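Local structure of PAAR motif family protein (Pseudomonas aeruginosa, 6XRF) at residues A21-A26 and S54-G59; G33-A38 and L46-L51. The protein probably acts as a type VI secretion effector with a PAAR spike-tip domain, this chain being its helical N-terminal piece, held here by another protein. All blocks are in the same frame, centred on the assembly; numbering follows the deposited sequence.

Contact 1. Residues A21-A26 and S54-G59; sequences AMVAGA and SIAAGG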
# COMPACT_ATOMS: atom_id res chain seq x y z
N ALA C 21 -8.31 -3.14 -7.26
CA ALA C 21 -9.65 -2.95 -7.81
C ALA C 21 -9.85 -3.64 -9.15
O ALA C 21 -10.99 -3.99 -9.48
CB ALA C 21 -9.95 -1.46 -7.98
N MET C 22 -8.78 -3.85 -9.91
CA MET C 22 -8.91 -4.33 -11.28
C MET C 22 -8.56 -5.80 -11.46
O MET C 22 -8.96 -6.39 -12.47
CB MET C 22 -8.02 -3.51 -12.22
CG MET C 22 -8.02 -2.02 -11.99
SD MET C 22 -6.46 -1.33 -12.58
CE MET C 22 -6.48 -1.87 -14.28
N VAL C 23 -7.80 -6.40 -10.54
CA VAL C 23 -7.40 -7.79 -10.67
C VAL C 23 -7.62 -8.53 -9.36
O VAL C 23 -7.75 -7.93 -8.29
CB VAL C 23 -5.93 -7.94 -11.13
CG1 VAL C 23 -5.81 -7.66 -12.62
CG2 VAL C 23 -5.03 -7.02 -10.33
N ALA C 24 -7.65 -9.86 -9.46
CA ALA C 24 -7.92 -10.71 -8.32
C ALA C 24 -6.84 -10.56 -7.26
O ALA C 24 -5.74 -10.05 -7.51
CB ALA C 24 -8.03 -12.17 -8.75
N GLY C 25 -7.16 -11.03 -6.05
CA GLY C 25 -6.25 -10.96 -4.93
C GLY C 25 -4.86 -11.47 -5.25
O GLY C 25 -3.89 -10.71 -5.17
N ALA C 26 -4.76 -12.75 -5.64
CA ALA C 26 -3.45 -13.35 -5.88
C ALA C 26 -2.65 -12.54 -6.89
O ALA C 26 -1.43 -12.38 -6.74
CB ALA C 26 -3.62 -14.78 -6.36
N SER C 54 -0.09 -0.29 -13.71
CA SER C 54 0.22 -0.25 -15.13
C SER C 54 0.42 -1.66 -15.67
O SER C 54 -0.05 -1.99 -16.77
CB SER C 54 1.46 0.61 -15.38
OG SER C 54 2.66 -0.09 -15.09
N ILE C 55 1.11 -2.51 -14.91
CA ILE C 55 1.23 -3.91 -15.29
C ILE C 55 -0.15 -4.54 -15.43
O ILE C 55 -0.48 -5.13 -16.46
CB ILE C 55 2.09 -4.68 -14.28
CG1 ILE C 55 3.54 -4.19 -14.32
CG2 ILE C 55 2.01 -6.19 -14.55
CD1 ILE C 55 4.42 -4.80 -13.25
N ALA C 56 -0.97 -4.42 -14.39
CA ALA C 56 -2.29 -5.04 -14.42
C ALA C 56 -3.10 -4.53 -15.60
O ALA C 56 -3.86 -5.29 -16.23
CB ALA C 56 -3.03 -4.79 -13.11
N ALA C 57 -2.95 -3.24 -15.94
CA ALA C 57 -3.75 -2.65 -17.01
C ALA C 57 -3.34 -3.16 -18.38
O ALA C 57 -4.19 -3.36 -19.26
CB ALA C 57 -3.65 -1.13 -16.96
N GLY C 58 -2.04 -3.36 -18.58
CA GLY C 58 -1.57 -3.92 -19.83
C GLY C 58 -1.70 -5.42 -19.86
O GLY C 58 -0.69 -6.13 -19.84
N GLY C 59 -2.93 -5.92 -19.90
CA GLY C 59 -3.19 -7.34 -19.90
C GLY C 59 -4.67 -7.67 -19.82
O GLY C 59 -5.51 -6.77 -19.75
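Neither Met-22 and Val-23 on one side nor Ala-56 and Ala-57 on the other brings a ring, amide or carboxylate, so no face or edge is presented by any side chain and the meeting surfaces are aliphatic methyls and a thioether. This is a surface corner of an all-helical fold: the short connection from helix 19-22 into helix 25-37 packs against the C-terminal turn of helix 45-57. The connection is defined by Val-23, which leaves helical backbone angles, and Ala-24, the N-cap residue of the next helix. The CA atoms of Val-23 and Ala-56 mark the nearest backbone approach, 6.9 Å apart.

Ala-56 CB meets both branches of Val-23 almost evenly, at 4.0 Å from CG1 and 4.1 Å from CG2. The Val-23 CB lies farther back, so the alanine methyl faces the fork of the valine. A chi1 of -77° sets CG1 of Val-23 beside the backbone N and leaves both methyls facing the helix. The same two residues also reach helix 25-37, Val-23 through Ala-28 and Ala-56 through Leu-31. Val-23 and Ala-24 pack as well on polar side chains of another protein's chain.

No hydrogen bond joins the two segments, and 145 Å² is buried in total. Helix 45-57 ends here, with Gly-58 N bonded back to Ser-54 O and Gly-58 itself at the centre of an inverse gamma turn. Met-22 also touches a crystal neighbour, so its pose may partly reflect the lattice. Its chain bends at the last torsion (chi3 57°), bringing the terminal methyl alongside Ala-57: Met-22 CE lies 3.9 Å from Ala-57 CA and 4.0 Å from Ala-57 CB.

Contact 2. Residues G33-A38 and L46-L51; sequences GAAVVA and LAAVIL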
# COMPACT_ATOMS: atom_id res chain seq x y z
N GLY C 33 4.40 -7.36 -5.89
CA GLY C 33 5.65 -7.97 -5.45
C GLY C 33 6.75 -7.87 -6.48
O GLY C 33 7.93 -7.72 -6.13
N ALA C 34 6.40 -7.94 -7.77
CA ALA C 34 7.40 -7.80 -8.82
C ALA C 34 7.89 -6.37 -8.91
O ALA C 34 9.09 -6.12 -9.08
CB ALA C 34 6.83 -8.26 -10.16
N ALA C 35 6.98 -5.40 -8.81
CA ALA C 35 7.35 -4.00 -8.97
C ALA C 35 8.42 -3.58 -7.97
O ALA C 35 9.32 -2.80 -8.30
CB ALA C 35 6.12 -3.11 -8.83
N VAL C 36 8.34 -4.09 -6.74
CA VAL C 36 9.27 -3.65 -5.71
C VAL C 36 10.65 -4.22 -5.96
O VAL C 36 11.67 -3.57 -5.68
CB VAL C 36 8.75 -4.02 -4.31
CG1 VAL C 36 9.72 -3.53 -3.24
CG2 VAL C 36 7.36 -3.44 -4.08
N VAL C 37 10.72 -5.45 -6.47
CA VAL C 37 12.03 -6.06 -6.72
C VAL C 37 12.68 -5.48 -7.98
O VAL C 37 13.91 -5.54 -8.11
CB VAL C 37 11.91 -7.59 -6.85
CG1 VAL C 37 13.29 -8.21 -6.93
CG2 VAL C 37 11.13 -8.16 -5.68
N ALA C 38 11.89 -4.93 -8.90
CA ALA C 38 12.44 -4.30 -10.09
C ALA C 38 12.76 -2.83 -9.81
O ALA C 38 11.87 -1.98 -9.79
CB ALA C 38 11.47 -4.41 -11.25
N LEU C 46 4.94 4.04 -3.20
CA LEU C 46 4.03 4.68 -4.14
C LEU C 46 4.38 4.29 -5.57
O LEU C 46 3.53 3.78 -6.32
CB LEU C 46 4.06 6.19 -3.96
CG LEU C 46 3.67 6.71 -2.58
CD1 LEU C 46 4.03 8.18 -2.42
CD2 LEU C 46 2.18 6.50 -2.33
N ALA C 47 5.64 4.49 -5.97
CA ALA C 47 6.07 4.09 -7.30
C ALA C 47 5.73 2.63 -7.58
O ALA C 47 5.27 2.29 -8.67
CB ALA C 47 7.57 4.33 -7.45
N ALA C 48 5.94 1.75 -6.59
CA ALA C 48 5.70 0.33 -6.80
C ALA C 48 4.23 0.05 -7.10
O ALA C 48 3.89 -0.66 -8.05
CB ALA C 48 6.15 -0.47 -5.58
N VAL C 49 3.33 0.62 -6.28
CA VAL C 49 1.90 0.37 -6.47
C VAL C 49 1.44 0.88 -7.82
O VAL C 49 0.62 0.25 -8.49
CB VAL C 49 1.11 1.00 -5.31
CG1 VAL C 49 -0.38 0.78 -5.50
CG2 VAL C 49 1.56 0.42 -3.98
N ILE C 50 1.98 2.02 -8.26
CA ILE C 50 1.62 2.56 -9.57
C ILE C 50 1.98 1.57 -10.67
O ILE C 50 1.16 1.23 -11.52
CB ILE C 50 2.30 3.92 -9.79
CG1 ILE C 50 1.50 5.03 -9.10
CG2 ILE C 50 2.46 4.23 -11.28
CD1 ILE C 50 2.32 6.24 -8.72
N LEU C 51 3.23 1.08 -10.66
CA LEU C 51 3.67 0.15 -11.69
C LEU C 51 2.84 -1.12 -11.68
O LEU C 51 2.51 -1.67 -12.74
CB LEU C 51 5.15 -0.17 -11.50
CG LEU C 51 5.82 -1.17 -12.44
CD1 LEU C 51 5.83 -0.66 -13.87
CD2 LEU C 51 7.24 -1.47 -11.96
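Ala-35 and Val-36 pack on Ala-48 and Leu-51 in a largely buried helix-helix contact, its touching side chains all apolar, between helix 25-37 and helix 45-57, consecutive in the chain. The two segments cross steeply, at 131° between their N-to-C directions, nearer antiparallel than parallel, and their axes approach to 8.2 Å. Small residues account for that closeness: the CA atoms of Ala-35 and Ala-48 are 5.1 Å apart.

Ala-35 CB points into the other helix, where its nearest neighbour is the backbone carbonyl oxygen of Ala-48, and lies beside the isobutyl group of Leu-51. From the leucine, CD2 makes the approach, 3.7 Å from Ala-35 CB; a chi1 of 178° places CG away from its own backbone N and carries that branch along the alanine. From the next residue, Val-36 CG2 meets Ala-48 CB at 3.5 Å. Beyond this pair of helices, Val-49 and Ile-50 pack on helix 3-14 through Leu-9, Ala-5 and Arg-8, while Val-36 also touches side chains of two other protein chains.

The contact as seen relies on van der Waals packing of methyl and isobutyl groups, with no directional bond between the segments.

Overall arrangement
Both contacts pack against helix 45-57: contact 2 from within helix 25-37, contact 1 from the end of helix 19-22 and the connection that leads into helix 25-37. Their centres are 13 Å apart. Contact 2 is nested within the loop closed by contact 1: 33-38 and 46-51 lie between 21-26 and 54-59 in the sequence. Contact 2 thus lies near the link between the helices, where residues 39-40 are not modelled, and contact 1 at the far end of the pair. The centre of the buried contact lies about 6 Å from the centre of the chain, that of the surface contact about 9 Å. Other protein chains pack beside both, consistent with a chaperone-bound N-terminal segment of a PAAR effector.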